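Local coordinates for E3 ubiquitin-protein ligase HERC2 (Homo sapiens, PDB 4L1M) that probably attaches ubiquitin to target proteins as an E3 ligase, and is represented here by its first RCC1-like domain, a seven-bladed beta-propeller, at residues Q77-D82 with Q374-S379; G237-G240 with G246-T249; G278-W283 with E306-K311. All blocks are in the same frame, centred on the assembly; numbering follows the deposited sequence.

In the fold
The three contacts are spread round a propeller of seven four-stranded antiparallel sheets. Contact 1 brackets the other two along the chain: it joins the loop after strand 74-78 to strand 374-379, which shares a blade with the N-terminal strand 27-31, so the ring is closed there by both chain ends. Contacts 2 and 3 follow one another within that span. Contact 2 lies within the loop between strands 228-232 and 250-252, and contact 3 ties strand 280-284 to the linker entering the next blade. Contacts 1 and 2 lie on opposite sides of the chain's centre, their centres about 32 Å apart. Contacts 2 and 3, centres about 22 Å apart, meet where W283 reaches K238 across neighbouring blades.

Contact 1: Q77-D82 with Q374-S379; sequences QAYNSD and QSFAWS
The side-chain amide of Q374 lies flat on one face of the Y79 ring, the two planes only 7° apart and CD 3.6 Å above the ring plane, over its centre. The amide runs lengthwise along the ring: Q374 NE2 sits 3.5 Å from Y79 CG, while Q374 OE1 lies 3.7 Å from Y79 CZ, toward the hydroxyl end. Because the planes are nearly parallel, this is a stack of two flat groups rather than an N-H pointing into the ring. Chi1 of Q374 (-62°) puts its CG beside the backbone N and over the same face, a CH-pi contact 4.2 Å from the centroid of the Y79 ring; the bend at chi2 then lays the amide along the ring. F376 adds a lighter apolar touch: its CE2 is 4.3 Å from Y79 CE1, which arrives at the edge of the F376 ring, near its plane.

The contact joins two neighbouring blades of the RCC1-like propeller. Strand 374-379 belongs to the closing blade, where it pairs with the N-terminal strand 27-31, and Y79 is the second residue of a type I turn, A78 to S81, leaving strand 74-78 of the next blade. Both polar ends of the stack are held from outside it, Y79 OH by the carbonyl of A61 and Q374 NE2 by that of L32, which should limit sliding and rotation of the amide. F376 also meets the ring of F65 and packs on C60.

Further out, Q77 braces the base of the turn: its NE2 donates to A78 O at 3.3 Å (N-H...O 151°), in the carbonyl plane on a lone pair. The same NE2 also bonds T83 O, and Q77 OE1 takes A85 N.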
# COMPACT_ATOMS: atom_id res chain seq x y z
N GLN A 77 16.70 -3.19 -0.44
CA GLN A 77 17.28 -3.93 0.67
C GLN A 77 16.40 -5.16 0.97
O GLN A 77 15.17 -5.05 1.01
CB GLN A 77 17.32 -3.04 1.89
CG GLN A 77 17.76 -3.70 3.19
CD GLN A 77 19.24 -4.00 3.23
OE1 GLN A 77 20.06 -3.23 2.76
NE2 GLN A 77 19.59 -5.13 3.82
N ALA A 78 17.03 -6.31 1.24
CA ALA A 78 16.28 -7.51 1.68
C ALA A 78 16.06 -7.47 3.18
O ALA A 78 16.93 -7.05 3.93
CB ALA A 78 17.04 -8.79 1.30
N TYR A 79 14.91 -7.96 3.62
CA TYR A 79 14.61 -8.04 5.05
C TYR A 79 15.53 -8.97 5.77
O TYR A 79 15.87 -8.72 6.92
CB TYR A 79 13.18 -8.56 5.28
CG TYR A 79 12.07 -7.77 4.64
CD1 TYR A 79 11.92 -6.41 4.89
CD2 TYR A 79 11.17 -8.37 3.82
CE1 TYR A 79 10.90 -5.67 4.31
CE2 TYR A 79 10.12 -7.66 3.25
CZ TYR A 79 9.99 -6.31 3.48
OH TYR A 79 8.95 -5.65 2.87
N ASN A 80 15.90 -10.06 5.12
CA ASN A 80 16.66 -11.12 5.78
C ASN A 80 18.13 -11.17 5.40
O ASN A 80 18.78 -12.18 5.62
CB ASN A 80 16.01 -12.49 5.57
CG ASN A 80 16.39 -13.48 6.66
OD1 ASN A 80 16.31 -13.17 7.86
ND2 ASN A 80 16.81 -14.68 6.26
N SER A 81 18.65 -10.09 4.84
CA SER A 81 20.10 -9.96 4.64
C SER A 81 20.81 -9.86 5.98
O SER A 81 20.23 -9.43 6.97
CB SER A 81 20.42 -8.77 3.70
OG SER A 81 21.81 -8.67 3.45
N ASP A 82 22.08 -10.28 6.02
CA ASP A 82 22.89 -10.22 7.26
C ASP A 82 23.36 -8.79 7.56
O ASP A 82 23.62 -8.44 8.71
CB ASP A 82 24.09 -11.22 7.19
CG ASP A 82 24.95 -11.05 5.93
OD1 ASP A 82 24.47 -10.45 4.94
OD2 ASP A 82 26.11 -11.54 5.93
N GLN A 374 7.06 -6.84 9.08
CA GLN A 374 7.94 -5.70 9.32
C GLN A 374 7.16 -4.41 9.38
O GLN A 374 6.10 -4.29 8.77
CB GLN A 374 8.96 -5.55 8.20
CG GLN A 374 9.90 -6.72 8.05
CD GLN A 374 9.36 -7.84 7.19
OE1 GLN A 374 8.32 -7.70 6.53
NE2 GLN A 374 10.04 -8.98 7.23
N SER A 375 7.70 -3.44 10.12
CA SER A 375 7.10 -2.12 10.22
C SER A 375 8.19 -1.09 10.27
O SER A 375 9.23 -1.31 10.89
CB SER A 375 6.22 -2.01 11.48
OG SER A 375 5.45 -3.19 11.69
N PHE A 376 7.97 0.02 9.60
CA PHE A 376 8.91 1.13 9.58
C PHE A 376 8.21 2.45 9.84
O PHE A 376 7.04 2.62 9.50
CB PHE A 376 9.60 1.23 8.24
CG PHE A 376 10.36 0.00 7.84
CD1 PHE A 376 11.69 -0.14 8.18
CD2 PHE A 376 9.73 -1.01 7.11
CE1 PHE A 376 12.40 -1.27 7.79
CE2 PHE A 376 10.44 -2.14 6.73
CZ PHE A 376 11.78 -2.27 7.07
N ALA A 377 8.92 3.38 10.46
CA ALA A 377 8.42 4.72 10.69
C ALA A 377 9.59 5.68 10.57
O ALA A 377 10.66 5.39 11.11
CB ALA A 377 7.79 4.82 12.08
N TRP A 378 9.39 6.81 9.88
CA TRP A 378 10.44 7.80 9.78
C TRP A 378 9.99 9.24 10.04
O TRP A 378 8.86 9.63 9.74
CB TRP A 378 11.14 7.71 8.42
CG TRP A 378 10.24 7.93 7.24
CD1 TRP A 378 10.06 9.09 6.55
CD2 TRP A 378 9.41 6.94 6.60
NE1 TRP A 378 9.15 8.90 5.53
CE2 TRP A 378 8.75 7.59 5.54
CE3 TRP A 378 9.16 5.59 6.84
CZ2 TRP A 378 7.85 6.93 4.72
CZ3 TRP A 378 8.27 4.93 6.03
CH2 TRP A 378 7.61 5.60 4.97
N SER A 379 10.92 10.01 10.58
CA SER A 379 10.77 11.44 10.71
C SER A 379 11.15 12.08 9.37
O SER A 379 11.50 11.39 8.43
CB SER A 379 11.67 11.99 11.82
OG SER A 379 13.03 11.69 11.55

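Contact 2: G237-G240 with G246-T249; sequences GKLG and GCKT. With SO4 (sulfate ion), chain E.
L239 CD1 carries the apolar contact, 3.9 Å from G246 CA and 4.3 Å from C247 SG, coming up against the backbone of 246-247 and the sulfur together. The leucine reaches this far because its CD1 branch continues the extended line from CA (chi2 177°). Its side chain also rests on Q218 of strand 218-223.

Backbone bonds shape both partners. A type I turn from G237 to G240, closed by G240 N to G237 O at 3.0 Å, carries L239 as its third residue. In 246-249, C247 bonds G232 and K248 bonds G188 through the main chain, K248 at the corner where the chain turns toward strand 250-252, the outermost strand of its blade.

Polar and ionic contacts lie to the sides. K238 NZ forms a salt bridge with D233 and also reaches Q269, in the next blade. At 247-249 a sulfate ion, probably from the crystallisation liquor, receives T249 OG1 on O1 at 3.0 Å and, weakly, K248 N on O2 at 3.4 Å. Its O4 lies 3.4 Å from K248 CB.

The lysine's ammonium group points elsewhere, to S190 OG. Within 246-249 the sulfate is thus met by one hydroxyl and, weakly, one main-chain N-H, consistent with an ion picked up from the crystallisation liquor.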
# COMPACT_ATOMS: atom_id res chain seq x y z
N GLY A 237 -16.23 -11.02 2.98
CA GLY A 237 -16.93 -9.74 2.88
C GLY A 237 -16.05 -8.52 2.72
O GLY A 237 -16.48 -7.40 2.97
N LYS A 238 -14.81 -8.73 2.29
CA LYS A 238 -13.88 -7.64 2.06
C LYS A 238 -14.32 -6.61 1.03
O LYS A 238 -13.73 -5.55 0.98
CB LYS A 238 -12.49 -8.17 1.69
CG LYS A 238 -12.41 -9.01 0.42
CD LYS A 238 -11.00 -9.60 0.30
CE LYS A 238 -10.81 -10.42 -0.95
NZ LYS A 238 -11.47 -11.76 -0.85
N LEU A 239 -15.34 -6.88 0.22
CA LEU A 239 -15.85 -5.87 -0.73
C LEU A 239 -16.72 -4.86 -0.04
O LEU A 239 -16.93 -3.77 -0.57
CB LEU A 239 -16.64 -6.50 -1.89
CG LEU A 239 -15.84 -7.45 -2.76
CD1 LEU A 239 -16.73 -8.07 -3.83
CD2 LEU A 239 -14.62 -6.77 -3.40
N GLY A 240 -17.23 -5.21 1.14
CA GLY A 240 -18.02 -4.28 1.95
C GLY A 240 -19.52 -4.24 1.70
O GLY A 240 -20.18 -3.29 2.15
N GLY A 246 -18.40 -12.13 -5.22
CA GLY A 246 -17.44 -11.25 -5.89
C GLY A 246 -18.12 -10.41 -6.94
O GLY A 246 -19.32 -10.57 -7.21
N CYS A 247 -17.36 -9.54 -7.57
CA CYS A 247 -17.85 -8.88 -8.76
C CYS A 247 -16.68 -8.50 -9.64
O CYS A 247 -15.54 -8.36 -9.16
CB CYS A 247 -18.70 -7.67 -8.39
SG CYS A 247 -17.84 -6.30 -7.60
N LYS A 248 -16.97 -8.28 -10.92
CA LYS A 248 -15.93 -8.07 -11.91
C LYS A 248 -15.86 -6.65 -12.49
O LYS A 248 -15.07 -6.39 -13.39
CB LYS A 248 -16.10 -9.11 -13.01
CG LYS A 248 -16.00 -10.49 -12.42
CD LYS A 248 -15.82 -11.58 -13.44
CE LYS A 248 -16.19 -12.91 -12.81
NZ LYS A 248 -15.61 -14.02 -13.60
N THR A 249 -16.68 -5.76 -11.96
CA THR A 249 -16.64 -4.34 -12.33
C THR A 249 -16.87 -3.55 -11.04
O THR A 249 -17.45 -4.09 -10.10
CB THR A 249 -17.74 -3.99 -13.33
OG1 THR A 249 -18.99 -4.28 -12.74
CG2 THR A 249 -17.60 -4.81 -14.59
S SO4 E . -20.31 -8.00 -12.41
O1 SO4 E . -20.24 -6.75 -11.62
O2 SO4 E . -20.21 -9.23 -11.56
O3 SO4 E . -21.62 -7.92 -13.10
O4 SO4 E . -19.27 -8.07 -13.46

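Contact 3: G278-W283 with E306-K311; sequences GQVYSW and EGLQGK
G278 and K311 bring the two backbones together, CA to CA 7.2 Å, with carbonyl oxygens G278 O and K311 O 3.6 Å apart. The approaching segment 306-311 is compact: a short 3-10 turn at 306-308, with Q309 N bonded to E306 O at 3.0 Å, leads into a type II turn from L308 to K311, whose third residue, G310, has a positive phi (95°).

The side-chain contact is a single apolar meeting. V280 CG2 and L308 CD1 are 3.8 Å apart, methyl against methyl, the two side chains crossing at a slant. At V280, CG1 stands anti to the backbone N (chi1 -174°), which puts CG2 beside that nitrogen and on the side of L308. The leucine is itself wedged between blades: V280 belongs to strand 280-284, while H333 and W335, which L308 also touches, belong to strand 332-335 of the following blade. V280 also touches L274 and L305, which extend the apolar layer.

Segment 306-311 is the linker from the outer strand of one propeller blade, 302-304, to the first strand of the next, 313-318. Main-chain bonding ties the residues flanking the linker, L305 and V313, to V280 and G278 respectively. K311 turns its chain away from the contact, NZ making a salt bridge with E331, while its side chain also touches H333.

With no hydrogen bond or salt bridge between the segments themselves, the direct contact is van der Waals packing, one methyl pair and the backbone approach of G278 and K311, and the directional bonds that fix the linker lie at its flanks.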
# COMPACT_ATOMS: atom_id res chain seq x y z
N GLY A 278 -10.26 11.96 9.67
CA GLY A 278 -9.37 11.11 10.44
C GLY A 278 -9.97 9.88 11.08
O GLY A 278 -9.35 9.27 11.96
N GLN A 279 -11.15 9.49 10.64
CA GLN A 279 -11.72 8.24 11.08
C GLN A 279 -11.29 7.10 10.17
O GLN A 279 -11.02 7.31 8.98
CB GLN A 279 -13.23 8.34 11.11
CG GLN A 279 -13.72 9.36 12.11
CD GLN A 279 -15.20 9.11 12.35
OE1 GLN A 279 -15.97 8.95 11.40
NE2 GLN A 279 -15.58 8.99 13.61
N VAL A 280 -11.23 5.90 10.74
CA VAL A 280 -10.75 4.69 10.03
C VAL A 280 -11.81 3.60 10.08
O VAL A 280 -12.41 3.36 11.12
CB VAL A 280 -9.51 4.10 10.71
CG1 VAL A 280 -8.96 2.95 9.90
CG2 VAL A 280 -8.44 5.17 10.89
N TYR A 281 -12.06 2.96 8.94
CA TYR A 281 -12.97 1.84 8.90
C TYR A 281 -12.22 0.66 8.41
O TYR A 281 -11.42 0.77 7.48
CB TYR A 281 -14.16 2.14 7.98
CG TYR A 281 -15.08 3.22 8.51
CD1 TYR A 281 -14.68 4.56 8.50
CD2 TYR A 281 -16.36 2.92 8.99
CE1 TYR A 281 -15.51 5.56 8.97
CE2 TYR A 281 -17.20 3.92 9.47
CZ TYR A 281 -16.77 5.23 9.46
OH TYR A 281 -17.56 6.24 9.92
N SER A 282 -12.46 -0.49 9.02
CA SER A 282 -11.87 -1.74 8.52
C SER A 282 -12.95 -2.80 8.40
O SER A 282 -13.92 -2.82 9.17
CB SER A 282 -10.75 -2.23 9.45
OG SER A 282 -11.26 -2.58 10.72
N TRP A 283 -12.77 -3.67 7.42
CA TRP A 283 -13.69 -4.78 7.20
C TRP A 283 -12.99 -5.86 6.38
O TRP A 283 -11.89 -5.64 5.84
CB TRP A 283 -14.95 -4.28 6.52
CG TRP A 283 -14.75 -3.78 5.15
CD1 TRP A 283 -15.02 -4.45 4.00
CD2 TRP A 283 -14.32 -2.47 4.75
NE1 TRP A 283 -14.76 -3.67 2.90
CE2 TRP A 283 -14.32 -2.44 3.33
CE3 TRP A 283 -13.92 -1.32 5.44
CZ2 TRP A 283 -13.92 -1.31 2.60
CZ3 TRP A 283 -13.51 -0.20 4.69
CH2 TRP A 283 -13.52 -0.22 3.29
N GLU A 306 -13.17 1.73 16.59
CA GLU A 306 -13.45 2.54 17.79
C GLU A 306 -12.17 2.90 18.57
O GLU A 306 -12.06 4.00 19.11
CB GLU A 306 -14.48 1.86 18.73
CG GLU A 306 -15.94 1.84 18.23
CD GLU A 306 -16.96 1.33 19.28
N GLY A 307 -11.20 2.00 18.58
CA GLY A 307 -9.95 2.25 19.30
C GLY A 307 -9.17 3.51 18.90
O GLY A 307 -8.29 3.93 19.62
N LEU A 308 -9.49 4.08 17.73
CA LEU A 308 -8.85 5.30 17.22
C LEU A 308 -9.76 6.54 17.25
O LEU A 308 -9.29 7.63 16.93
CB LEU A 308 -8.34 5.07 15.80
CG LEU A 308 -7.31 3.96 15.60
CD1 LEU A 308 -6.95 3.79 14.12
CD2 LEU A 308 -6.04 4.18 16.41
N GLN A 309 -11.04 6.39 17.60
CA GLN A 309 -11.89 7.56 17.81
C GLN A 309 -11.21 8.46 18.84
O GLN A 309 -10.58 7.97 19.77
CB GLN A 309 -13.29 7.17 18.30
N GLY A 310 -11.32 9.77 18.65
CA GLY A 310 -10.59 10.73 19.46
C GLY A 310 -9.29 11.16 18.81
O GLY A 310 -8.83 12.28 19.01
N LYS A 311 -8.68 10.27 18.03
CA LYS A 311 -7.46 10.60 17.33
C LYS A 311 -7.81 10.94 15.89
O LYS A 311 -8.72 10.37 15.31
CB LYS A 311 -6.46 9.45 17.41
CG LYS A 311 -6.18 8.98 18.84
CD LYS A 311 -5.44 10.03 19.67
CE LYS A 311 -5.35 9.64 21.15
NZ LYS A 311 -4.12 8.90 21.55